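PDB 4GRX: aminotransferase from Paracoccus denitrificans, which probably catalyses the pyridoxal-phosphate-dependent transfer of amino groups from omega-amino donors to keto acceptors, as a class III aminotransferase. Local coordinates for residues V115-N120 / W281-Y286; I263-D268 / Y286-D291; D134-M139 / V309-D314; T105-E110 / I344-I349; R153-R158 / G231-P236. All coordinates share one frame; numbering follows the deposited sequence.

Contact 1 (V115-N120 / W281-Y286). With NA (sodium ion), chain E.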
# COMPACT_ATOMS: atom_id res chain seq x y z
N VAL A 115 2.31 -4.61 23.62
CA VAL A 115 1.64 -3.31 23.82
C VAL A 115 0.15 -3.33 23.47
O VAL A 115 -0.60 -2.43 23.85
CB VAL A 115 2.32 -2.15 23.04
CG1 VAL A 115 3.78 -2.00 23.44
CG2 VAL A 115 2.20 -2.36 21.53
N SER A 116 -0.26 -4.36 22.74
CA SER A 116 -1.65 -4.54 22.35
C SER A 116 -2.40 -4.94 23.60
O SER A 116 -1.79 -5.43 24.55
CB SER A 116 -1.78 -5.62 21.27
OG SER A 116 -2.15 -6.88 21.80
N PRO A 117 -3.72 -4.73 23.62
CA PRO A 117 -4.53 -5.21 24.75
C PRO A 117 -4.69 -6.74 24.82
O PRO A 117 -5.14 -7.25 25.85
CB PRO A 117 -5.89 -4.55 24.51
CG PRO A 117 -5.92 -4.22 23.04
CD PRO A 117 -4.51 -3.89 22.70
N PHE A 118 -4.32 -7.46 23.77
CA PHE A 118 -4.51 -8.92 23.73
C PHE A 118 -3.44 -9.67 24.52
O PHE A 118 -2.28 -9.23 24.57
CB PHE A 118 -4.51 -9.43 22.28
CG PHE A 118 -5.37 -8.62 21.33
CD1 PHE A 118 -6.72 -8.42 21.58
CD2 PHE A 118 -4.82 -8.10 20.16
CE1 PHE A 118 -7.51 -7.69 20.72
CE2 PHE A 118 -5.61 -7.37 19.28
CZ PHE A 118 -6.96 -7.17 19.56
N ASP A 119 -3.80 -10.81 25.12
CA ASP A 119 -2.78 -11.63 25.83
C ASP A 119 -1.76 -12.31 24.93
O ASP A 119 -0.60 -12.43 25.28
CB ASP A 119 -3.42 -12.65 26.78
CG ASP A 119 -3.75 -12.05 28.14
OD1 ASP A 119 -3.78 -10.80 28.25
OD2 ASP A 119 -3.98 -12.82 29.10
N ASN A 120 -2.22 -12.77 23.77
CA ASN A 120 -1.35 -13.30 22.72
C ASN A 120 -2.02 -13.00 21.39
O ASN A 120 -3.16 -12.55 21.35
CB ASN A 120 -1.12 -14.80 22.90
CG ASN A 120 -2.41 -15.59 22.82
OD1 ASN A 120 -2.95 -15.81 21.74
ND2 ASN A 120 -2.91 -16.02 23.97
N TRP A 281 -4.34 2.94 23.10
CA TRP A 281 -5.33 2.57 22.11
C TRP A 281 -6.60 3.26 22.40
O TRP A 281 -6.94 3.48 23.56
CB TRP A 281 -5.58 1.06 22.13
CG TRP A 281 -4.32 0.25 21.93
CD1 TRP A 281 -3.63 -0.49 22.88
CD2 TRP A 281 -3.56 0.10 20.69
NE1 TRP A 281 -2.52 -1.08 22.33
CE2 TRP A 281 -2.42 -0.77 21.02
CE3 TRP A 281 -3.69 0.57 19.39
CZ2 TRP A 281 -1.46 -1.13 20.08
CZ3 TRP A 281 -2.72 0.20 18.44
CH2 TRP A 281 -1.64 -0.63 18.78
N GLY A 282 -7.33 3.59 21.33
CA GLY A 282 -8.68 4.12 21.45
C GLY A 282 -9.63 3.19 22.17
O GLY A 282 -10.49 3.65 22.93
N CYS A 283 -9.48 1.88 21.95
CA CYS A 283 -10.30 0.90 22.64
C CYS A 283 -10.00 0.78 24.14
O CYS A 283 -10.85 0.36 24.93
CB CYS A 283 -10.25 -0.45 21.93
SG CYS A 283 -8.60 -1.17 21.77
N LEU A 284 -8.79 1.16 24.56
CA LEU A 284 -8.55 1.36 25.98
C LEU A 284 -9.37 2.55 26.48
O LEU A 284 -10.09 2.41 27.46
CB LEU A 284 -7.06 1.55 26.29
CG LEU A 284 -6.15 0.33 26.04
CD1 LEU A 284 -4.68 0.67 26.21
CD2 LEU A 284 -6.54 -0.88 26.88
N THR A 285 -9.30 3.68 25.77
CA THR A 285 -9.96 4.93 26.20
C THR A 285 -11.47 4.77 26.34
O THR A 285 -12.08 5.32 27.25
CB THR A 285 -9.64 6.11 25.25
OG1 THR A 285 -8.22 6.34 25.24
CG2 THR A 285 -10.34 7.40 25.70
N TYR A 286 -12.07 4.02 25.42
CA TYR A 286 -13.50 3.80 25.39
C TYR A 286 -13.89 2.43 25.92
O TYR A 286 -15.05 2.03 25.81
CB TYR A 286 -14.04 4.07 23.98
CG TYR A 286 -13.99 5.55 23.66
CD1 TYR A 286 -14.96 6.43 24.16
CD2 TYR A 286 -12.94 6.08 22.92
CE1 TYR A 286 -14.90 7.79 23.91
CE2 TYR A 286 -12.87 7.44 22.67
CZ TYR A 286 -13.85 8.29 23.17
OH TYR A 286 -13.77 9.64 22.92
NA NA E . -0.73 -7.65 24.99
O HOH W 1 -1.24 -6.68 26.94
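Trp-281 NE1 gives its hydrogen to Val-115 O at 2.8 Å, along a nearly straight line (169°), and this bond is the polar core of the tight part of the contact. The oxygen lies almost in the plane of the indole, at its edge, whereas the N-H reaches the carbonyl from somewhat off the carbonyl's own plane. Over one face of the indole lies Pro-117 CD, 3.5 Å from Trp-281 CD1. Val-115 CG2 adds a looser touch on the benzo part, 4.1 Å from Trp-281 CZ2. The indole gets there because CG stands anti to the carbonyl carbon of Trp-281 (chi1 -56°), at the N-cap position of helix 282-285. After Val-115, where helix 103-115 ends, the chain makes an ST turn, in which Ser-116 OG accepts from Phe-118 N at 3.0 Å, and the carbonyls of Ser-116 and Phe-118 turn to a sodium ion together with a water and the carbonyls of Val-113 and Glu-114. Putting an alanine in place of Trp-281 would probably leave Val-115 O without its donor and open a gap beneath Pro-117, next to the sodium-binding turn. Away from the indole the packing loosens: Cys-283 SG, still buried, is 4.3 Å from Pro-117 CG, and the solvent side begins at exposed Leu-284, its CD2 4.4 Å from Pro-117 CB.

Contact 2 (I263-D268 / Y286-D291)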
# COMPACT_ATOMS: atom_id res chain seq x y z
N ILE A 263 -20.20 -11.80 14.58
CA ILE A 263 -19.62 -10.82 13.66
C ILE A 263 -18.35 -10.22 14.27
O ILE A 263 -18.42 -9.41 15.20
CB ILE A 263 -20.63 -9.70 13.32
CG1 ILE A 263 -21.87 -10.33 12.67
CG2 ILE A 263 -19.99 -8.63 12.44
CD1 ILE A 263 -23.01 -9.36 12.43
N PRO A 264 -17.17 -10.61 13.74
CA PRO A 264 -15.89 -10.06 14.17
C PRO A 264 -15.88 -8.54 14.25
O PRO A 264 -16.39 -7.85 13.36
CB PRO A 264 -14.95 -10.54 13.07
CG PRO A 264 -15.52 -11.87 12.68
CD PRO A 264 -17.00 -11.64 12.70
N MET A 265 -15.33 -8.01 15.34
CA MET A 265 -15.25 -6.58 15.54
C MET A 265 -13.81 -6.14 15.40
O MET A 265 -12.93 -6.60 16.14
CB MET A 265 -15.83 -6.17 16.90
CG MET A 265 -16.03 -4.68 17.07
SD MET A 265 -14.48 -3.85 17.50
CE MET A 265 -14.87 -2.17 17.00
N ILE A 266 -13.57 -5.25 14.45
CA ILE A 266 -12.23 -4.79 14.14
C ILE A 266 -12.11 -3.34 14.55
O ILE A 266 -12.94 -2.51 14.16
CB ILE A 266 -11.95 -4.91 12.64
CG1 ILE A 266 -12.44 -6.26 12.09
CG2 ILE A 266 -10.49 -4.59 12.33
CD1 ILE A 266 -11.59 -7.44 12.46
N SER A 267 -11.08 -3.04 15.33
CA SER A 267 -10.81 -1.67 15.73
C SER A 267 -9.76 -1.01 14.85
O SER A 267 -8.59 -1.39 14.87
CB SER A 267 -10.42 -1.59 17.21
OG SER A 267 -10.27 -0.22 17.59
N ASP A 268 -10.18 -0.01 14.10
CA ASP A 268 -9.25 0.75 13.28
C ASP A 268 -8.53 1.79 14.14
O ASP A 268 -9.05 2.87 14.41
CB ASP A 268 -9.97 1.39 12.08
CG ASP A 268 -9.01 1.95 11.05
OD1 ASP A 268 -7.81 2.13 11.39
OD2 ASP A 268 -9.46 2.22 9.91
N TYR A 286 -12.07 4.02 25.42
CA TYR A 286 -13.50 3.80 25.39
C TYR A 286 -13.89 2.43 25.92
O TYR A 286 -15.05 2.03 25.81
CB TYR A 286 -14.04 4.07 23.98
CG TYR A 286 -13.99 5.55 23.66
CD1 TYR A 286 -14.96 6.43 24.16
CD2 TYR A 286 -12.94 6.08 22.92
CE1 TYR A 286 -14.90 7.79 23.91
CE2 TYR A 286 -12.87 7.44 22.67
CZ TYR A 286 -13.85 8.29 23.17
OH TYR A 286 -13.77 9.64 22.92
N ASP A 287 -12.91 1.72 26.48
CA ASP A 287 -13.15 0.52 27.30
C ASP A 287 -13.92 -0.62 26.60
O ASP A 287 -14.96 -1.06 27.09
CB ASP A 287 -13.84 0.92 28.62
CG ASP A 287 -13.57 -0.06 29.77
OD1 ASP A 287 -12.38 -0.35 30.06
OD2 ASP A 287 -14.55 -0.53 30.41
N PHE A 288 -13.43 -1.08 25.45
CA PHE A 288 -13.96 -2.28 24.79
C PHE A 288 -12.82 -3.16 24.29
O PHE A 288 -11.73 -2.66 24.06
CB PHE A 288 -14.95 -1.95 23.65
CG PHE A 288 -14.31 -1.31 22.44
CD1 PHE A 288 -14.27 0.07 22.31
CD2 PHE A 288 -13.76 -2.09 21.43
CE1 PHE A 288 -13.69 0.65 21.20
CE2 PHE A 288 -13.18 -1.52 20.33
CZ PHE A 288 -13.15 -0.14 20.21
N MET A 289 -13.09 -4.46 24.15
CA MET A 289 -12.14 -5.44 23.61
C MET A 289 -12.48 -5.82 22.16
O MET A 289 -13.51 -6.44 21.91
CB MET A 289 -12.09 -6.70 24.49
CG MET A 289 -10.96 -7.67 24.14
SD MET A 289 -9.29 -6.97 24.32
CE MET A 289 -9.02 -7.09 26.09
N PRO A 290 -11.61 -5.45 21.20
CA PRO A 290 -11.87 -5.83 19.81
C PRO A 290 -11.34 -7.22 19.56
O PRO A 290 -10.60 -7.75 20.39
CB PRO A 290 -11.06 -4.81 19.02
CG PRO A 290 -9.89 -4.53 19.90
CD PRO A 290 -10.40 -4.62 21.32
N ASP A 291 -11.74 -7.81 18.44
CA ASP A 291 -11.24 -9.08 18.02
C ASP A 291 -9.93 -8.91 17.24
O ASP A 291 -9.15 -9.84 17.13
CB ASP A 291 -12.28 -9.78 17.16
CG ASP A 291 -13.58 -10.02 17.89
OD1 ASP A 291 -13.53 -10.61 18.99
OD2 ASP A 291 -14.66 -9.63 17.37
O HOH W 2 -17.53 -9.91 17.96
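The ring of Phe-288 turns its CE2 and CZ corner to strand 265-268. Ser-267 OG stands at the ring edge, near its plane, 3.9 Å from Phe-288 CZ, while Ser-267 OG hydrogen-bonds to Glu-269 OE2. Met-265 SD makes an oblique Met-aromatic contact, 5.0 Å from the Phe-288 ring centroid, Met-265 CE lies 3.8 Å from Phe-288 CE2, and Phe-251 stacks on the ring. The other flat group, the carboxylate of Asp-291, works at one oxygen: OD2 accepts from Met-265 N at 2.7 Å through its anti lone pair, in a nearly straight bond (167°). Asp-291 N answers by donating to Met-265 O at 2.9 Å, in the carbonyl plane, and one aspartate thus takes up both backbone polar atoms of Met-265. A water donates to Asp-291 OD2 and to Ile-263 O, giving Asp-291 OD2 a second partner. Met-265 runs out with CG anti to its amide nitrogen and then bends at chi2 (-81°), which lays SD 3.9 Å from Pro-290 CB; the same proline carbon meets Ser-267 CB at 3.7 Å. With an alanine here instead of Asp-291, Met-265 N-H would probably lose its acceptor and the water one of its mates. Beyond Asp-291 the chain enters strand 292-295, which runs parallel to 265-268 and bonds to Ser-267 through Ala-292 and Ile-294, within the mixed seven-stranded sheet of the fold type I aminotransferase large domain.

Contact 3 (D134-M139 / V309-D314)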
# COMPACT_ATOMS: atom_id res chain seq x y z
N ASP A 134 -7.92 -3.40 3.75
CA ASP A 134 -8.10 -4.27 2.61
C ASP A 134 -7.70 -5.75 2.92
O ASP A 134 -8.49 -6.68 2.66
CB ASP A 134 -7.30 -3.73 1.44
CG ASP A 134 -7.81 -4.25 0.12
OD1 ASP A 134 -7.76 -5.48 -0.08
OD2 ASP A 134 -8.28 -3.43 -0.70
N THR A 135 -6.49 -5.94 3.46
CA THR A 135 -6.02 -7.24 3.93
C THR A 135 -6.99 -7.85 4.94
O THR A 135 -7.30 -9.06 4.85
CB THR A 135 -4.61 -7.13 4.56
OG1 THR A 135 -3.64 -6.89 3.53
CG2 THR A 135 -4.23 -8.40 5.33
N MET A 136 -7.49 -7.03 5.88
CA MET A 136 -8.38 -7.51 6.94
C MET A 136 -9.68 -8.09 6.39
O MET A 136 -10.17 -9.10 6.88
CB MET A 136 -8.71 -6.42 7.97
CG MET A 136 -9.46 -6.95 9.19
SD MET A 136 -8.44 -8.09 10.16
CE MET A 136 -9.48 -9.56 10.21
N VAL A 137 -10.23 -7.42 5.38
CA VAL A 137 -11.43 -7.89 4.74
C VAL A 137 -11.16 -9.25 4.09
O VAL A 137 -11.91 -10.19 4.28
CB VAL A 137 -11.98 -6.87 3.73
CG1 VAL A 137 -13.23 -7.41 3.05
CG2 VAL A 137 -12.32 -5.57 4.44
N LYS A 138 -10.06 -9.35 3.33
CA LYS A 138 -9.70 -10.60 2.66
C LYS A 138 -9.52 -11.74 3.67
O LYS A 138 -9.94 -12.88 3.43
CB LYS A 138 -8.44 -10.44 1.82
CG LYS A 138 -8.60 -9.69 0.51
CD LYS A 138 -7.25 -9.60 -0.21
CE LYS A 138 -6.81 -10.94 -0.79
NZ LYS A 138 -5.43 -10.93 -1.34
N MET A 139 -8.90 -11.42 4.80
CA MET A 139 -8.72 -12.36 5.89
C MET A 139 -10.09 -12.85 6.38
O MET A 139 -10.30 -14.05 6.54
CB MET A 139 -7.98 -11.68 7.03
CG MET A 139 -6.74 -12.41 7.51
SD MET A 139 -5.67 -11.21 8.35
CE MET A 139 -4.03 -11.84 7.96
N VAL A 309 -1.77 -5.45 10.90
CA VAL A 309 -2.98 -6.10 11.35
C VAL A 309 -2.55 -6.95 12.54
O VAL A 309 -1.69 -7.84 12.38
CB VAL A 309 -3.55 -6.98 10.21
CG1 VAL A 309 -4.66 -7.90 10.71
CG2 VAL A 309 -4.04 -6.10 9.08
N ILE A 310 -3.11 -6.66 13.73
CA ILE A 310 -2.89 -7.46 14.94
C ILE A 310 -4.13 -8.28 15.35
O ILE A 310 -5.07 -7.75 15.94
CB ILE A 310 -2.49 -6.60 16.15
CG1 ILE A 310 -1.40 -5.59 15.79
CG2 ILE A 310 -2.04 -7.49 17.31
CD1 ILE A 310 -1.12 -4.58 16.89
N LEU A 311 -4.11 -9.57 15.05
CA LEU A 311 -5.23 -10.44 15.43
C LEU A 311 -5.19 -10.82 16.91
O LEU A 311 -4.16 -11.31 17.40
CB LEU A 311 -5.23 -11.71 14.57
CG LEU A 311 -5.27 -11.55 13.05
CD1 LEU A 311 -4.92 -12.87 12.37
CD2 LEU A 311 -6.63 -11.05 12.58
N GLY A 312 -6.30 -10.61 17.62
CA GLY A 312 -6.47 -11.11 19.00
C GLY A 312 -6.48 -12.63 19.03
O GLY A 312 -6.56 -13.27 17.97
N PRO A 313 -6.42 -13.24 20.23
CA PRO A 313 -6.28 -14.71 20.33
C PRO A 313 -7.29 -15.53 19.51
O PRO A 313 -6.90 -16.48 18.81
CB PRO A 313 -6.46 -14.99 21.83
CG PRO A 313 -6.16 -13.69 22.51
CD PRO A 313 -6.54 -12.60 21.55
N ASP A 314 -8.57 -15.20 19.59
CA ASP A 314 -9.57 -16.04 18.94
C ASP A 314 -9.38 -16.07 17.41
O ASP A 314 -9.31 -17.14 16.80
CB ASP A 314 -10.98 -15.63 19.36
CG ASP A 314 -12.05 -16.48 18.71
OD1 ASP A 314 -12.07 -17.71 18.94
OD2 ASP A 314 -12.86 -15.91 17.96
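Met-136 and Met-139 of helix 129-146 lie on Val-309 and Leu-311 of strand 307-311, a helix-on-sheet layer in the large domain of a fold type I aminotransferase. The short axes run 10.0 Å apart at 37°, and no hydrogen bond crosses between them. Val-309 CG1 is shared by two sulfurs, Met-136 SD at 3.8 Å and Met-139 SD at 4.2 Å. Further along the strand, Leu-311 CD2 receives Met-136 CE at 4.0 Å and Met-139 SD at 4.3 Å. Met-136 reaches both residues because its chain starts anti to the amide nitrogen and then bends at chi2 (66°) and again at chi3, swinging the thioether over the strand. Thr-135 CG2 touches Val-309 CG2, while the threonine hydroxyl bonds to His-331 and the carbonyl of Glu-131. Leu-28 of the second subunit packs against Met-139 and Leu-311. The strands on either side of 307-311 extend the same surface: Met-136 also rests on Ile-294 of strand 292-295 and Met-139 on Phe-124 of strand 122-126.

Contact 4 (T105-E110 / I344-I349)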
# COMPACT_ATOMS: atom_id res chain seq x y z
N THR A 105 11.87 -7.63 12.19
CA THR A 105 10.47 -8.05 12.03
C THR A 105 10.04 -8.89 13.24
O THR A 105 9.10 -8.54 13.94
CB THR A 105 10.25 -8.86 10.72
OG1 THR A 105 11.06 -8.33 9.66
CG2 THR A 105 8.78 -8.83 10.29
N VAL A 106 10.76 -9.98 13.48
CA VAL A 106 10.49 -10.85 14.62
C VAL A 106 10.38 -10.03 15.91
O VAL A 106 9.57 -10.34 16.79
CB VAL A 106 11.56 -11.96 14.76
CG1 VAL A 106 11.19 -12.92 15.88
CG2 VAL A 106 11.72 -12.73 13.45
N MET A 107 11.17 -8.96 16.00
CA MET A 107 11.15 -8.10 17.18
C MET A 107 9.87 -7.27 17.33
O MET A 107 9.22 -7.30 18.38
CB MET A 107 12.39 -7.21 17.22
CG MET A 107 13.63 -7.89 17.81
SD MET A 107 15.09 -6.89 17.47
CE MET A 107 16.34 -7.77 18.42
N LEU A 108 9.50 -6.56 16.27
CA LEU A 108 8.27 -5.76 16.30
C LEU A 108 6.99 -6.56 16.58
O LEU A 108 6.21 -6.17 17.46
CB LEU A 108 8.11 -4.92 15.03
CG LEU A 108 7.01 -3.87 15.18
CD1 LEU A 108 7.42 -2.78 16.15
CD2 LEU A 108 6.67 -3.30 13.82
N SER A 109 6.79 -7.66 15.86
CA SER A 109 5.69 -8.59 16.15
C SER A 109 5.56 -8.83 17.66
O SER A 109 4.50 -8.60 18.24
CB SER A 109 5.88 -9.93 15.43
OG SER A 109 5.79 -9.81 14.02
N GLU A 110 6.66 -9.27 18.28
CA GLU A 110 6.71 -9.54 19.71
C GLU A 110 6.33 -8.30 20.52
O GLU A 110 5.49 -8.37 21.42
CB GLU A 110 8.11 -10.00 20.07
CG GLU A 110 8.24 -10.57 21.47
CD GLU A 110 9.49 -11.43 21.62
OE1 GLU A 110 10.53 -11.04 21.05
OE2 GLU A 110 9.43 -12.48 22.29
N ILE A 344 12.27 1.22 13.01
CA ILE A 344 11.76 2.56 13.26
C ILE A 344 10.55 2.53 14.19
O ILE A 344 10.42 3.35 15.11
CB ILE A 344 11.42 3.27 11.93
CG1 ILE A 344 12.72 3.64 11.18
CG2 ILE A 344 10.54 4.49 12.17
CD1 ILE A 344 12.53 4.22 9.80
N ALA A 345 9.68 1.56 13.95
CA ALA A 345 8.49 1.39 14.75
C ALA A 345 8.86 1.05 16.20
O ALA A 345 8.29 1.62 17.13
CB ALA A 345 7.59 0.33 14.14
N LEU A 346 9.83 0.16 16.39
CA LEU A 346 10.32 -0.14 17.72
C LEU A 346 10.73 1.15 18.43
O LEU A 346 10.24 1.45 19.52
CB LEU A 346 11.50 -1.11 17.66
CG LEU A 346 11.21 -2.59 17.37
CD1 LEU A 346 12.51 -3.34 17.11
CD2 LEU A 346 10.41 -3.26 18.49
N LYS A 347 11.59 1.93 17.78
CA LYS A 347 11.98 3.23 18.29
C LYS A 347 10.80 4.18 18.50
O LYS A 347 10.74 4.87 19.53
CB LYS A 347 13.01 3.89 17.38
CG LYS A 347 13.64 5.13 17.98
CD LYS A 347 14.53 4.77 19.16
CE LYS A 347 14.83 6.00 20.00
NZ LYS A 347 15.61 5.64 21.21
N ALA A 348 9.88 4.22 17.55
CA ALA A 348 8.71 5.11 17.69
C ALA A 348 7.83 4.71 18.88
O ALA A 348 7.43 5.57 19.67
CB ALA A 348 7.90 5.16 16.40
N ILE A 349 7.54 3.42 18.99
CA ILE A 349 6.80 2.88 20.14
C ILE A 349 7.51 3.24 21.46
O ILE A 349 6.89 3.73 22.41
CB ILE A 349 6.55 1.36 19.98
CG1 ILE A 349 5.55 1.13 18.83
CG2 ILE A 349 6.04 0.73 21.29
CD1 ILE A 349 5.66 -0.20 18.13
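Apolar contact carries the meeting, and Leu-108 is at its centre. Its CD1 lies 3.7 Å from Ala-345 CB, 3.7 Å from Ile-349 CD1 and 3.8 Å from Leu-346 CD2, so one methyl touches three side chains of the other helix. The second branch, Leu-108 CD2, rests on the same Ala-345 methyl at 3.8 Å. Leu-108 gets there with its CG anti to the amide nitrogen (chi1 -168°), which swings both methyls across to the partner helix. Leu-346 replies in the reverse direction: its CD1 ends 3.9 Å from Met-107 CB, while the rest of the Met-107 chain leads off toward Trp-19 of the second subunit. The pairing is one of two helices, 103-115 and 339-354, running roughly the same way, with short axes 9.8 Å apart and crossing at 34°. Ala-345 and Ile-349 sit one turn apart, joined by the backbone bond from Ile-349 N to Ala-345 O, and both turn the CB side toward Leu-108; the small alanine lets the leucine settle near the helix backbone.

Hydrogen bonds and charges act around the apolar seam and never across it. Thr-105 OG1 bonds to Ser-102 and to the carbonyl of Gly-337, and Ser-109 OG to the hydroxyl of Tyr-125. Glu-110 forms a salt bridge with Arg-22 of the second subunit, on the face of helix 103-115 that meets the dimer partner.

Contact 5 (R153-R158 / G231-P236)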
# COMPACT_ATOMS: atom_id res chain seq x y z
N ARG A 153 -19.79 -12.40 3.81
CA ARG A 153 -18.87 -11.47 3.15
C ARG A 153 -19.12 -9.99 3.41
O ARG A 153 -18.18 -9.18 3.27
CB ARG A 153 -18.90 -11.73 1.66
CG ARG A 153 -18.37 -13.09 1.27
CD ARG A 153 -18.42 -13.27 -0.23
NE ARG A 153 -17.52 -12.37 -0.93
CZ ARG A 153 -16.20 -12.56 -1.03
NH1 ARG A 153 -15.63 -13.63 -0.47
NH2 ARG A 153 -15.45 -11.69 -1.69
N LYS A 154 -20.35 -9.63 3.79
CA LYS A 154 -20.71 -8.21 3.97
C LYS A 154 -19.85 -7.53 5.04
O LYS A 154 -19.43 -8.18 5.99
CB LYS A 154 -22.20 -8.03 4.27
CG LYS A 154 -23.11 -8.39 3.10
CD LYS A 154 -24.54 -8.68 3.53
CE LYS A 154 -25.34 -9.28 2.38
NZ LYS A 154 -26.67 -9.81 2.80
N ILE A 155 -19.59 -6.24 4.87
CA ILE A 155 -18.74 -5.46 5.78
C ILE A 155 -19.52 -4.26 6.31
O ILE A 155 -19.99 -3.42 5.53
CB ILE A 155 -17.42 -4.99 5.09
CG1 ILE A 155 -16.55 -6.18 4.66
CG2 ILE A 155 -16.64 -4.05 5.99
CD1 ILE A 155 -16.04 -7.06 5.78
N LEU A 156 -19.63 -4.18 7.64
CA LEU A 156 -20.31 -3.06 8.30
C LEU A 156 -19.34 -1.99 8.75
O LEU A 156 -18.38 -2.29 9.46
CB LEU A 156 -21.12 -3.56 9.50
CG LEU A 156 -21.96 -4.83 9.33
CD1 LEU A 156 -22.64 -5.22 10.64
CD2 LEU A 156 -23.02 -4.65 8.25
N THR A 157 -19.60 -0.75 8.33
CA THR A 157 -18.87 0.44 8.82
C THR A 157 -19.86 1.56 9.13
O THR A 157 -21.07 1.34 9.10
CB THR A 157 -17.76 0.92 7.86
OG1 THR A 157 -18.28 1.11 6.54
CG2 THR A 157 -16.62 -0.09 7.80
N ARG A 158 -19.37 2.76 9.45
CA ARG A 158 -20.28 3.89 9.74
C ARG A 158 -20.14 5.02 8.74
O ARG A 158 -19.05 5.28 8.23
CB ARG A 158 -20.05 4.47 11.14
CG ARG A 158 -20.60 3.69 12.32
CD ARG A 158 -19.59 2.67 12.81
NE ARG A 158 -18.25 3.24 12.98
CZ ARG A 158 -17.83 3.86 14.08
NH1 ARG A 158 -18.63 4.03 15.12
NH2 ARG A 158 -16.58 4.32 14.14
N GLY A 231 -17.86 -8.87 8.96
CA GLY A 231 -17.18 -8.02 9.93
C GLY A 231 -17.79 -6.65 10.17
O GLY A 231 -18.67 -6.20 9.42
N PHE A 232 -17.31 -6.01 11.23
CA PHE A 232 -17.69 -4.65 11.63
C PHE A 232 -16.41 -3.92 11.98
O PHE A 232 -15.67 -4.32 12.90
CB PHE A 232 -18.62 -4.70 12.85
CG PHE A 232 -18.93 -3.36 13.47
CD1 PHE A 232 -18.07 -2.76 14.38
CD2 PHE A 232 -20.11 -2.69 13.15
CE1 PHE A 232 -18.36 -1.53 14.96
CE2 PHE A 232 -20.42 -1.46 13.72
CZ PHE A 232 -19.53 -0.87 14.62
N PHE A 233 -16.13 -2.85 11.24
CA PHE A 233 -14.97 -2.01 11.54
C PHE A 233 -15.43 -0.70 12.14
O PHE A 233 -16.45 -0.14 11.72
CB PHE A 233 -14.19 -1.69 10.26
CG PHE A 233 -13.52 -2.87 9.64
CD1 PHE A 233 -14.27 -3.92 9.09
CD2 PHE A 233 -12.13 -2.90 9.53
CE1 PHE A 233 -13.64 -5.01 8.50
CE2 PHE A 233 -11.50 -3.99 8.94
CZ PHE A 233 -12.25 -5.03 8.42
N ALA A 234 -14.66 -0.20 13.11
CA ALA A 234 -14.87 1.14 13.67
C ALA A 234 -13.59 1.76 14.16
O ALA A 234 -12.78 1.10 14.82
CB ALA A 234 -15.90 1.10 14.80
N GLU A 235 -13.40 3.04 13.84
CA GLU A 235 -12.44 3.87 14.53
C GLU A 235 -13.02 4.18 15.91
O GLU A 235 -14.22 4.52 16.01
CB GLU A 235 -12.26 5.20 13.80
CG GLU A 235 -11.67 5.10 12.41
CD GLU A 235 -12.06 6.29 11.56
OE1 GLU A 235 -13.05 6.15 10.81
OE2 GLU A 235 -11.40 7.35 11.66
N PRO A 236 -12.20 4.07 16.98
CA PRO A 236 -12.76 4.44 18.29
C PRO A 236 -13.26 5.89 18.30
O PRO A 236 -14.40 6.15 18.73
CB PRO A 236 -11.59 4.21 19.26
CG PRO A 236 -10.73 3.21 18.57
CD PRO A 236 -10.85 3.49 17.10
O HOH W 3 -16.58 2.31 10.68
O HOH W 4 -14.80 4.28 11.92
O HOH W 5 -16.79 5.83 17.11
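Arg-158 NH2 is gripped from two directions, by a water at 2.8 Å and by Glu-235 O at 3.0 Å, the latter a weak, bent bond near the plane of the guanidinium. That water also accepts from Glu-235 N and donates to Glu-235 OE1, while a second water accepts from Arg-158 N and NE and donates to Phe-233 O. On one face of the guanidinium lies Ala-234 CB, 3.4 Å from Arg-158 CZ. Bends at chi2 and chi3 carry the arginine chain forward, over the end of strand 229-234, and Arg-158 NH1 is held in turn by Tyr-250 OH. These groups sit at the end of two parallel strands, 154-158 and 229-234, neighbours in the seven-stranded sheet. Leu-156 shows the characteristic parallel pattern: its N donates to Gly-231 O at 2.9 Å (172°) and its O accepts from Phe-233 N at 2.9 Å, nearly straight on to the carbonyl, so one residue bonds to two that flank Phe-232. A weaker bond joins Gly-231 N to Lys-154 O.

Side chains alternate between the two faces of the sheet. Ile-155 CG2 rests 3.9 Å from Phe-233 CD1 on the side facing helix 129-146, whereas Leu-156 CB meets Phe-232 CD2 at 3.9 Å on the side of helix 250-260. Glu-235, just past the strand, bonds through its carboxylate to Gly-239 N and to the backbone N of Tyr-162, a residue of the delta-amino valeric acid pocket.

Contacts 2, 3 and 5 belong to the same seven-stranded sheet and are buried. Contacts 2 and 5 are joined by backbone hydrogen bonds between strands 265-268 and 229-234, whereas helix 129-146 in contact 3 lies on the sheet and meets Phe-233 and Ile-266. Contact 1 is partly buried; it shares Tyr-286 with contact 2 and touches contact 4 through Val-115 and Ile-349. Contact 4, also buried, stands farther out, and like contact 3 it borders the second subunit. The chemistry follows position: backbone and water bonds along the strands of contact 5 and at the strand-loop junction of contact 2, bare apolar packing in contacts 3 and 4, and an indole-to-carbonyl bond beside a sodium site in contact 1.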